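Local structure of TRNA nucleotidyl transferase-related protein (Thermotoga maritima, 3H38) at residues A[262-265]-A[266-269]; A[278-281]-A[282-286]; A[250-253]-A[254-258]. The protein probably adds the CCA end to tRNA as a class II nucleotidyltransferase, using CTP and ATP with magnesium, this chain being the nucleotidyltransferase part of a longer protein. All coordinates share one frame; numbering follows the deposited sequence.

Interaction 1: residues A[262-265]-A[266-269]; sequences NLFR and NIPW
Leu263 and Ile267, one helical turn apart, meet through their methyl ends and show how an i to i+4 pair builds the apolar face of a helix. Ile267 can be followed outward from the backbone. Its CB rests against the carbonyl oxygens of Leu263 and Phe264. CG1 comes closer still, 3.2 Å from Leu263 O, and also reaches the CD2 branch of Leu263. The tip, CD1, then enters the fork of the leucine, touching Leu263 CD1 at 3.5 Å and Leu263 CD2 at nearly the same distance. Leu263 starts out pointing away from the following turn, but with CG anti to the backbone N (chi1 -170°) the branch comes back beside the carbonyl carbon, and both methyls lie near Ile267 CD1. Leu263 CD1 also lies over the centre of the Phe264 ring, and Ile267 CD1 comes obliquely to the same ring, 4.2 Å from Phe264 CD2, so Leu263 CD1 touches both the ring and the isoleucine tip.

The helix is kinked at Pro268 and Trp269, whose N atoms have no bond to the preceding turn; Pro268 has no N-H to give, and its CD lies 3.1 Å from Arg265 O. Asn266 N is shared between Asn262 O and, weakly, Leu263 O, while Ile267 N bonds to Phe264 O at 3.1 Å.

On another side of the helix, Arg265 and Asn266 run alongside each other with guanidinium and amide planes 85° apart. The guanidinium forms a salt bridge with Glu360 and also bonds to Leu355 O. Helix 254-274 thus packs Phe264 on helix 230-239, Leu263 and Ile267 on Cys349 of helix 345-352, and Phe264 and Ile267 on helix 279-287, while Asn266 and Trp269 face helix 357-371.

Interaction 2: residues A[278-281]-A[282-286]; sequences DRFY and AVLHV
Two torsions bring Phe280 and Leu284 together: the phenylalanine has CG anti to its own N (chi1 177°), which turns the ring along the helix toward the next turn, and Leu284 has CG anti to its carbonyl carbon (chi1 -66°), which directs the leucine back toward the ring. Leu284 CD1 consequently lies over one face of Phe280, 3.9 Å from the ring centroid and 25° off the ring normal, a CH-pi contact. The methyl is displaced toward the rim, closest to Phe280 CE2 at 3.6 Å. Leu284 CG meanwhile sits 3.1 Å from Phe280 O, so the leucine spans both the carbonyl and the ring of the same residue. An alanine here is likely to leave that face of the Phe280 ring without its methyl cover and open a gap against Leu305, which Leu284 also touches.

The stretch is the first turns of helix 279-287, with Asp278 as N-cap. Asp278 OD2 accepts two weak bonds, from Phe280 N at 2.8 Å and from Tyr281 N, and its carboxylate probably interacts favourably with the positive end of the helix dipole. Regular i to i+4 bonding begins at once: Ala282 N meets Asp278 O at 3.0 Å, and Val283 N, Leu284 N and His285 N continue the series.

Different sides of this short helix face different neighbours. Phe280 lies on Arg218 and Glu222 of helix 214-225, and Tyr281 OH bonds to Arg306 N. Val283 turns its CG2 methyl to Arg279 O, 3.0 Å away. The His285 ring presents its edge to the preceding turn, CD2 lying 3.1 Å from Tyr281 O, while its ring meets that of His350.

Interaction 3: residues A[250-253]-A[254-258]; sequences TYYT and PSMDE
Tyr252 and Thr253 meet Met256 and Asp257 across the first turn of helix 254-274, a helix N-terminus with Thr253 as N-cap and a Met-aromatic contact beside it. Pro254 opens the helix at the position just after the cap, where the absence of an N-H costs no helical bond; its ring follows directly on the threonine, with CD against Thr253 CA. Ser255 comes next and brings its CB to 3.5 Å from Thr253 OG1.

Met256 is the residue that the cap grips. Its N donates to Thr253 OG1 at 3.1 Å. That hydroxyl is in place because it stands between the backbone N and the carbonyl carbon of its own residue (chi1 48°). The Met256 side chain runs back toward the loop: CG approaches the CD1-CE1 side of Tyr252, SD comes obliquely to the ring at 3.6 Å from Tyr252 CD1, and a bend at the last torsion carries CE to 3.3 Å from Tyr251 O. Beyond the loop, Met256 also packs on Val286 and Phe287 of helix 279-287.

Asp257 completes the turn. Its N bonds to Thr253 O at 2.8 Å, closing the first i to i+4 link of the helix, and the same N lies over one face of the Tyr252 ring, toward its rim. The Tyr252 side chain, lying across the start of the helix, also touches Leu231, Ile234 and Ala238 of helix 230-239. The Asp257 carboxylate stands 74° from the ring plane and also forms a salt bridge with Arg235 NE through OD2. That same oxygen accepts the proton of Tyr252 OH at 2.7 Å, on its anti side and 17° out of the carboxylate plane.

In the fold
The three local contacts follow two consecutive helices, 254-274 and 279-287. Interaction 3 starts the first helix at the surface, interaction 1 lies farther along it and is partly buried, and interaction 2 starts the second helix in the interior. Both helix starts use a capping side chain, but the threonine cap works beside a polar cluster in which one aspartate oxygen takes a tyrosine hydroxyl and an arginine, whereas the aspartate cap leads into an apolar pair. Interaction 1, in mid-helix, joins an apolar face to a proline kink. The helices pack directly: Phe264 CZ meets Val283 CG2 at 3.8 Å, and Val286 CG1 meets Met256 CG at 3.8 Å, so interaction 2 touches both others.

Interaction 1: residues A[262-265]-A[266-269]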
ATOM      1  N   ASN A 262      -7.756  15.076  -6.974  1.00 32.16           N
ATOM      2  CA  ASN A 262      -8.984  15.119  -6.181  1.00 31.68           C
ATOM      3  C   ASN A 262      -9.149  13.881  -5.315  1.00 36.93           C
ATOM      4  O   ASN A 262      -9.548  13.973  -4.153  1.00 46.09           O
ATOM      5  CB  ASN A 262     -10.231  15.249  -7.062  1.00 34.44           C
ATOM      6  CG  ASN A 262     -10.266  16.547  -7.851  1.00 43.29           C
ATOM      7  OD1 ASN A 262     -10.941  16.644  -8.878  1.00 43.39           O
ATOM      8  ND2 ASN A 262      -9.530  17.540  -7.389  1.00 37.90           N
ATOM      9  N   LEU A 263      -8.866  12.725  -5.909  1.00 33.63           N
ATOM     10  CA  LEU A 263      -9.033  11.438  -5.252  1.00 35.70           C
ATOM     11  C   LEU A 263      -8.302  11.450  -3.914  1.00 42.79           C
ATOM     12  O   LEU A 263      -8.918  11.308  -2.868  1.00 40.97           O
ATOM     13  CB  LEU A 263      -8.474  10.335  -6.157  1.00 29.28           C
ATOM     14  CG  LEU A 263      -8.684   8.839  -5.879  1.00 34.90           C
ATOM     15  CD1 LEU A 263      -7.395   8.163  -5.425  1.00 40.56           C
ATOM     16  CD2 LEU A 263      -9.851   8.573  -4.930  1.00 30.52           C
ATOM     17  N   PHE A 264      -6.987  11.645  -3.960  1.00 46.06           N
ATOM     18  CA  PHE A 264      -6.153  11.553  -2.763  1.00 43.79           C
ATOM     19  C   PHE A 264      -6.491  12.610  -1.735  1.00 46.00           C
ATOM     20  O   PHE A 264      -6.606  12.296  -0.552  1.00 56.83           O
ATOM     21  CB  PHE A 264      -4.661  11.556  -3.122  1.00 33.03           C
ATOM     22  CG  PHE A 264      -4.175  10.229  -3.653  1.00 43.70           C
ATOM     23  CD1 PHE A 264      -3.824  10.080  -4.991  1.00 39.47           C
ATOM     24  CD2 PHE A 264      -4.122   9.104  -2.809  1.00 43.95           C
ATOM     25  CE1 PHE A 264      -3.386   8.842  -5.482  1.00 41.25           C
ATOM     26  CE2 PHE A 264      -3.694   7.849  -3.285  1.00 40.67           C
ATOM     27  CZ  PHE A 264      -3.318   7.711  -4.618  1.00 39.63           C
ATOM     28  N   ARG A 265      -6.672  13.847  -2.192  1.00 39.79           N
ATOM     29  CA  ARG A 265      -7.095  14.942  -1.319  1.00 43.09           C
ATOM     30  C   ARG A 265      -8.273  14.539  -0.446  1.00 49.32           C
ATOM     31  O   ARG A 265      -8.317  14.845   0.752  1.00 62.52           O
ATOM     32  CB  ARG A 265      -7.482  16.208  -2.122  1.00 35.88           C
ATOM     33  CG  ARG A 265      -7.972  17.372  -1.213  1.00 41.01           C
ATOM     34  CD  ARG A 265      -8.919  18.412  -1.912  1.00 44.50           C
ATOM     35  NE  ARG A 265      -8.456  18.697  -3.262  1.00 46.97           N
ATOM     36  CZ  ARG A 265      -9.164  18.552  -4.380  1.00 47.03           C
ATOM     37  NH1 ARG A 265      -8.576  18.808  -5.540  1.00 49.59           N
ATOM     38  NH2 ARG A 265     -10.442  18.189  -4.355  1.00 47.24           N
ATOM     39  N   ASN A 266      -9.228  13.851  -1.054  1.00 43.21           N
ATOM     40  CA  ASN A 266     -10.507  13.617  -0.419  1.00 47.84           C
ATOM     41  C   ASN A 266     -10.567  12.304   0.325  1.00 50.79           C
ATOM     42  O   ASN A 266     -11.488  12.052   1.102  1.00 55.76           O
ATOM     43  CB  ASN A 266     -11.620  13.711  -1.457  1.00 52.72           C
ATOM     44  CG  ASN A 266     -11.902  15.142  -1.865  1.00 61.41           C
ATOM     45  OD1 ASN A 266     -12.051  16.008  -1.011  1.00 67.38           O
ATOM     46  ND2 ASN A 266     -11.964  15.402  -3.172  1.00 59.30           N
ATOM     47  N   ILE A 267      -9.571  11.467   0.099  1.00 53.51           N
ATOM     48  CA  ILE A 267      -9.585  10.135   0.677  1.00 55.33           C
ATOM     49  C   ILE A 267      -9.609  10.117   2.220  1.00 66.34           C
ATOM     50  O   ILE A 267     -10.317   9.307   2.823  1.00 65.19           O
ATOM     51  CB  ILE A 267      -8.462   9.267   0.072  1.00 49.60           C
ATOM     52  CG1 ILE A 267      -8.986   8.600  -1.216  1.00 47.72           C
ATOM     53  CG2 ILE A 267      -7.954   8.226   1.085  1.00 39.48           C
ATOM     54  CD1 ILE A 267      -7.972   7.762  -1.950  1.00 41.94           C
ATOM     55  N   PRO A 268      -8.868  11.032   2.865  1.00 68.80           N
ATOM     56  CA  PRO A 268      -8.821  10.957   4.325  1.00 68.78           C
ATOM     57  C   PRO A 268     -10.119  11.476   4.939  1.00 63.37           C
ATOM     58  O   PRO A 268     -10.541  10.969   5.980  1.00 63.49           O
ATOM     59  CB  PRO A 268      -7.644  11.871   4.689  1.00 71.84           C
ATOM     60  CG  PRO A 268      -7.000  12.274   3.372  1.00 70.07           C
ATOM     61  CD  PRO A 268      -8.071  12.158   2.353  1.00 70.17           C
ATOM     62  N   TRP A 269     -10.735  12.467   4.298  1.00 56.87           N
ATOM     63  CA  TRP A 269     -12.055  12.955   4.708  1.00 55.46           C
ATOM     64  C   TRP A 269     -13.081  11.829   4.628  1.00 58.10           C
ATOM     65  O   TRP A 269     -14.173  11.951   5.158  1.00 58.03           O
ATOM     66  CB  TRP A 269     -12.504  14.108   3.807  1.00 51.13           C
ATOM     67  CG  TRP A 269     -13.803  14.783   4.208  1.00 63.72           C
ATOM     68  CD1 TRP A 269     -13.929  15.986   4.838  1.00 77.22           C
ATOM     69  CD2 TRP A 269     -15.142  14.312   3.984  1.00 57.28           C
ATOM     70  NE1 TRP A 269     -15.253  16.288   5.032  1.00 71.67           N
ATOM     71  CE2 TRP A 269     -16.021  15.278   4.517  1.00 61.90           C
ATOM     72  CE3 TRP A 269     -15.683  13.169   3.394  1.00 46.17           C
ATOM     73  CZ2 TRP A 269     -17.405  15.140   4.474  1.00 61.58           C
ATOM     74  CZ3 TRP A 269     -17.058  13.030   3.354  1.00 53.46           C
ATOM     75  CH2 TRP A 269     -17.905  14.013   3.890  1.00 60.93           C
TER

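Interaction 2: residues A[278-281]-A[282-286]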
ATOM      1  N   ASP A 278      -9.819   1.090   1.213  1.00 52.64           N
ATOM      2  CA  ASP A 278      -8.806   0.366   0.457  1.00 51.39           C
ATOM      3  C   ASP A 278      -8.307   1.234  -0.697  1.00 48.06           C
ATOM      4  O   ASP A 278      -9.003   1.432  -1.699  1.00 50.93           O
ATOM      5  CB  ASP A 278      -9.334  -0.975  -0.059  1.00 55.35           C
ATOM      6  CG  ASP A 278      -8.270  -1.774  -0.804  1.00 62.70           C
ATOM      7  OD1 ASP A 278      -8.422  -3.008  -0.924  1.00 62.44           O
ATOM      8  OD2 ASP A 278      -7.284  -1.170  -1.280  1.00 66.76           O
ATOM      9  N   ARG A 279      -7.092   1.747  -0.548  1.00 42.78           N
ATOM     10  CA  ARG A 279      -6.543   2.684  -1.514  1.00 48.21           C
ATOM     11  C   ARG A 279      -6.278   2.061  -2.868  1.00 48.26           C
ATOM     12  O   ARG A 279      -6.381   2.749  -3.894  1.00 45.68           O
ATOM     13  CB  ARG A 279      -5.278   3.328  -0.972  1.00 48.30           C
ATOM     14  CG  ARG A 279      -5.523   3.949   0.366  1.00 54.32           C
ATOM     15  CD  ARG A 279      -4.536   5.023   0.676  1.00 56.64           C
ATOM     16  NE  ARG A 279      -4.732   5.463   2.048  1.00 69.33           N
ATOM     17  CZ  ARG A 279      -3.900   6.267   2.695  1.00 78.91           C
ATOM     18  NH1 ARG A 279      -4.160   6.599   3.956  1.00 80.51           N
ATOM     19  NH2 ARG A 279      -2.810   6.727   2.084  1.00 79.40           N
ATOM     20  N   PHE A 280      -5.939   0.769  -2.870  1.00 33.82           N
ATOM     21  CA  PHE A 280      -5.711   0.051  -4.114  1.00 32.01           C
ATOM     22  C   PHE A 280      -6.973   0.118  -5.011  1.00 35.54           C
ATOM     23  O   PHE A 280      -6.892   0.430  -6.195  1.00 33.73           O
ATOM     24  CB  PHE A 280      -5.282  -1.401  -3.833  1.00 30.12           C
ATOM     25  CG  PHE A 280      -5.086  -2.234  -5.079  1.00 28.15           C
ATOM     26  CD1 PHE A 280      -4.127  -1.886  -6.021  1.00 31.51           C
ATOM     27  CD2 PHE A 280      -5.852  -3.368  -5.299  1.00 24.67           C
ATOM     28  CE1 PHE A 280      -3.949  -2.646  -7.179  1.00 30.57           C
ATOM     29  CE2 PHE A 280      -5.679  -4.136  -6.448  1.00 32.92           C
ATOM     30  CZ  PHE A 280      -4.722  -3.760  -7.399  1.00 28.17           C
ATOM     31  N   TYR A 281      -8.128  -0.173  -4.429  1.00 35.35           N
ATOM     32  CA  TYR A 281      -9.385  -0.135  -5.157  1.00 36.74           C
ATOM     33  C   TYR A 281      -9.867   1.287  -5.455  1.00 36.98           C
ATOM     34  O   TYR A 281     -10.435   1.543  -6.521  1.00 29.41           O
ATOM     35  CB  TYR A 281     -10.454  -0.869  -4.373  1.00 36.41           C
ATOM     36  CG  TYR A 281     -10.412  -2.334  -4.601  1.00 34.46           C
ATOM     37  CD1 TYR A 281     -11.483  -2.979  -5.178  1.00 34.66           C
ATOM     38  CD2 TYR A 281      -9.281  -3.079  -4.282  1.00 48.12           C
ATOM     39  CE1 TYR A 281     -11.454  -4.314  -5.416  1.00 44.81           C
ATOM     40  CE2 TYR A 281      -9.242  -4.441  -4.523  1.00 44.00           C
ATOM     41  CZ  TYR A 281     -10.342  -5.039  -5.088  1.00 40.42           C
ATOM     42  OH  TYR A 281     -10.373  -6.364  -5.344  1.00 43.32           O
ATOM     43  N   ALA A 282      -9.656   2.197  -4.511  1.00 28.95           N
ATOM     44  CA  ALA A 282      -9.996   3.588  -4.748  1.00 33.89           C
ATOM     45  C   ALA A 282      -9.303   4.028  -6.030  1.00 36.73           C
ATOM     46  O   ALA A 282      -9.939   4.587  -6.931  1.00 35.02           O
ATOM     47  CB  ALA A 282      -9.548   4.444  -3.591  1.00 35.42           C
ATOM     48  N   VAL A 283      -8.002   3.757  -6.121  1.00 29.96           N
ATOM     49  CA  VAL A 283      -7.230   4.150  -7.305  1.00 33.03           C
ATOM     50  C   VAL A 283      -7.679   3.415  -8.563  1.00 31.32           C
ATOM     51  O   VAL A 283      -7.579   3.943  -9.667  1.00 32.95           O
ATOM     52  CB  VAL A 283      -5.707   3.933  -7.114  1.00 33.69           C
ATOM     53  CG1 VAL A 283      -4.939   4.481  -8.301  1.00 34.21           C
ATOM     54  CG2 VAL A 283      -5.240   4.634  -5.876  1.00 27.16           C
ATOM     55  N   LEU A 284      -8.169   2.194  -8.410  1.00 30.29           N
ATOM     56  CA  LEU A 284      -8.620   1.452  -9.583  1.00 32.34           C
ATOM     57  C   LEU A 284      -9.950   2.000 -10.103  1.00 33.85           C
ATOM     58  O   LEU A 284     -10.238   1.920 -11.303  1.00 30.39           O
ATOM     59  CB  LEU A 284      -8.738  -0.047  -9.293  1.00 34.90           C
ATOM     60  CG  LEU A 284      -7.475  -0.852  -8.975  1.00 28.97           C
ATOM     61  CD1 LEU A 284      -7.806  -2.332  -8.752  1.00 21.52           C
ATOM     62  CD2 LEU A 284      -6.440  -0.717 -10.074  1.00 28.70           C
ATOM     63  N   HIS A 285     -10.762   2.553  -9.202  1.00 32.14           N
ATOM     64  CA  HIS A 285     -12.011   3.190  -9.616  1.00 28.13           C
ATOM     65  C   HIS A 285     -11.707   4.212 -10.705  1.00 32.54           C
ATOM     66  O   HIS A 285     -12.480   4.367 -11.640  1.00 34.48           O
ATOM     67  CB  HIS A 285     -12.733   3.851  -8.450  1.00 18.28           C
ATOM     68  CG  HIS A 285     -13.693   2.956  -7.742  1.00 30.09           C
ATOM     69  ND1 HIS A 285     -15.056   3.011  -7.950  1.00 37.79           N
ATOM     70  CD2 HIS A 285     -13.502   1.993  -6.801  1.00 30.90           C
ATOM     71  CE1 HIS A 285     -15.663   2.133  -7.174  1.00 36.95           C
ATOM     72  NE2 HIS A 285     -14.736   1.507  -6.458  1.00 40.92           N
ATOM     73  N   VAL A 286     -10.554   4.873 -10.599  1.00 40.77           N
ATOM     74  CA  VAL A 286     -10.150   5.852 -11.603  1.00 40.20           C
ATOM     75  C   VAL A 286      -9.487   5.206 -12.811  1.00 35.17           C
ATOM     76  O   VAL A 286      -9.924   5.391 -13.942  1.00 31.33           O
ATOM     77  CB  VAL A 286      -9.223   6.936 -11.029  1.00 34.90           C
ATOM     78  CG1 VAL A 286      -8.843   7.921 -12.131  1.00 34.59           C
ATOM     79  CG2 VAL A 286      -9.922   7.671  -9.879  1.00 34.33           C
TER

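Interaction 3: residues A[250-253]-A[254-258]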
ATOM      1  N   THR A 250      -5.768   1.835 -19.737  1.00 35.10           N
ATOM      2  CA  THR A 250      -5.760   3.114 -19.023  1.00 46.69           C
ATOM      3  C   THR A 250      -4.663   4.059 -19.537  1.00 47.17           C
ATOM      4  O   THR A 250      -3.473   3.698 -19.653  1.00 46.30           O
ATOM      5  CB  THR A 250      -5.675   3.018 -17.452  1.00 40.10           C
ATOM      6  OG1 THR A 250      -4.364   3.363 -17.017  1.00 42.24           O
ATOM      7  CG2 THR A 250      -6.061   1.660 -16.892  1.00 18.03           C
ATOM      8  N   TYR A 251      -5.095   5.278 -19.832  1.00 37.21           N
ATOM      9  CA  TYR A 251      -4.234   6.334 -20.333  1.00 44.33           C
ATOM     10  C   TYR A 251      -4.204   7.417 -19.275  1.00 44.71           C
ATOM     11  O   TYR A 251      -5.258   7.967 -18.906  1.00 37.49           O
ATOM     12  CB  TYR A 251      -4.794   6.868 -21.659  1.00 44.56           C
ATOM     13  CG  TYR A 251      -5.164   5.725 -22.552  1.00 54.70           C
ATOM     14  CD1 TYR A 251      -4.194   5.065 -23.308  1.00 52.80           C
ATOM     15  CD2 TYR A 251      -6.471   5.254 -22.595  1.00 69.35           C
ATOM     16  CE1 TYR A 251      -4.522   3.984 -24.109  1.00 61.28           C
ATOM     17  CE2 TYR A 251      -6.816   4.168 -23.396  1.00 78.32           C
ATOM     18  CZ  TYR A 251      -5.838   3.538 -24.149  1.00 77.89           C
ATOM     19  OH  TYR A 251      -6.187   2.465 -24.945  1.00 84.40           O
ATOM     20  N   TYR A 252      -3.004   7.698 -18.760  1.00 38.83           N
ATOM     21  CA  TYR A 252      -2.866   8.719 -17.735  1.00 33.09           C
ATOM     22  C   TYR A 252      -2.749  10.090 -18.374  1.00 32.81           C
ATOM     23  O   TYR A 252      -1.688  10.443 -18.890  1.00 33.55           O
ATOM     24  CB  TYR A 252      -1.637   8.486 -16.884  1.00 33.12           C
ATOM     25  CG  TYR A 252      -1.726   9.208 -15.551  1.00 24.57           C
ATOM     26  CD1 TYR A 252      -2.538   8.704 -14.529  1.00 23.09           C
ATOM     27  CD2 TYR A 252      -1.042  10.405 -15.325  1.00 25.97           C
ATOM     28  CE1 TYR A 252      -2.642   9.339 -13.310  1.00 28.78           C
ATOM     29  CE2 TYR A 252      -1.135  11.064 -14.079  1.00 32.26           C
ATOM     30  CZ  TYR A 252      -1.934  10.513 -13.082  1.00 33.87           C
ATOM     31  OH  TYR A 252      -2.050  11.116 -11.856  1.00 30.79           O
ATOM     32  N   THR A 253      -3.832  10.852 -18.331  1.00 27.14           N
ATOM     33  CA  THR A 253      -3.906  12.136 -19.032  1.00 32.12           C
ATOM     34  C   THR A 253      -3.988  13.265 -18.009  1.00 31.18           C
ATOM     35  O   THR A 253      -4.128  13.014 -16.815  1.00 31.54           O
ATOM     36  CB  THR A 253      -5.183  12.213 -19.919  1.00 27.46           C
ATOM     37  OG1 THR A 253      -6.314  11.804 -19.140  1.00 31.61           O
ATOM     38  CG2 THR A 253      -5.073  11.307 -21.165  1.00 23.23           C
ATOM     39  N   PRO A 254      -3.910  14.520 -18.473  1.00 44.08           N
ATOM     40  CA  PRO A 254      -4.183  15.630 -17.548  1.00 44.69           C
ATOM     41  C   PRO A 254      -5.564  15.518 -16.910  1.00 39.90           C
ATOM     42  O   PRO A 254      -5.742  15.881 -15.746  1.00 45.74           O
ATOM     43  CB  PRO A 254      -4.056  16.850 -18.437  1.00 44.51           C
ATOM     44  CG  PRO A 254      -2.992  16.407 -19.477  1.00 48.34           C
ATOM     45  CD  PRO A 254      -3.387  14.991 -19.771  1.00 43.89           C
ATOM     46  N   SER A 255      -6.507  14.953 -17.644  1.00 38.61           N
ATOM     47  CA  SER A 255      -7.832  14.627 -17.108  1.00 40.02           C
ATOM     48  C   SER A 255      -7.761  13.577 -15.998  1.00 37.59           C
ATOM     49  O   SER A 255      -8.395  13.705 -14.947  1.00 41.09           O
ATOM     50  CB  SER A 255      -8.740  14.132 -18.248  1.00 38.83           C
ATOM     51  OG  SER A 255      -9.975  13.647 -17.771  1.00 35.71           O
ATOM     52  N   MET A 256      -6.993  12.526 -16.220  1.00 39.63           N
ATOM     53  CA  MET A 256      -6.907  11.486 -15.191  1.00 43.68           C
ATOM     54  C   MET A 256      -6.170  11.981 -13.955  1.00 34.18           C
ATOM     55  O   MET A 256      -6.540  11.647 -12.841  1.00 32.52           O
ATOM     56  CB  MET A 256      -6.226  10.211 -15.707  1.00 28.71           C
ATOM     57  CG  MET A 256      -6.333   9.072 -14.701  1.00 33.45           C
ATOM     58  SD  MET A 256      -5.809   7.521 -15.430  1.00 41.45           S
ATOM     59  CE  MET A 256      -7.256   7.101 -16.384  1.00 24.98           C
ATOM     60  N   ASP A 257      -5.121  12.767 -14.178  1.00 35.18           N
ATOM     61  CA  ASP A 257      -4.290  13.294 -13.111  1.00 32.93           C
ATOM     62  C   ASP A 257      -5.093  14.180 -12.153  1.00 34.47           C
ATOM     63  O   ASP A 257      -4.898  14.146 -10.933  1.00 42.63           O
ATOM     64  CB  ASP A 257      -3.151  14.091 -13.718  1.00 36.48           C
ATOM     65  CG  ASP A 257      -2.171  14.579 -12.677  1.00 41.51           C
ATOM     66  OD1 ASP A 257      -2.099  15.806 -12.451  1.00 52.73           O
ATOM     67  OD2 ASP A 257      -1.483  13.734 -12.071  1.00 30.98           O
ATOM     68  N   GLU A 258      -6.018  14.951 -12.710  1.00 27.15           N
ATOM     69  CA  GLU A 258      -6.826  15.853 -11.905  1.00 39.33           C
ATOM     70  C   GLU A 258      -7.693  15.029 -11.006  1.00 39.99           C
ATOM     71  O   GLU A 258      -7.860  15.351  -9.830  1.00 39.62           O
ATOM     72  CB  GLU A 258      -7.713  16.768 -12.772  1.00 36.61           C
ATOM     73  CG  GLU A 258      -6.938  17.642 -13.742  1.00 46.74           C
ATOM     74  CD  GLU A 258      -7.799  18.739 -14.393  1.00 57.66           C
ATOM     75  OE1 GLU A 258      -7.209  19.721 -14.904  1.00 52.71           O
ATOM     76  OE2 GLU A 258      -9.054  18.619 -14.395  1.00 59.35           O
TER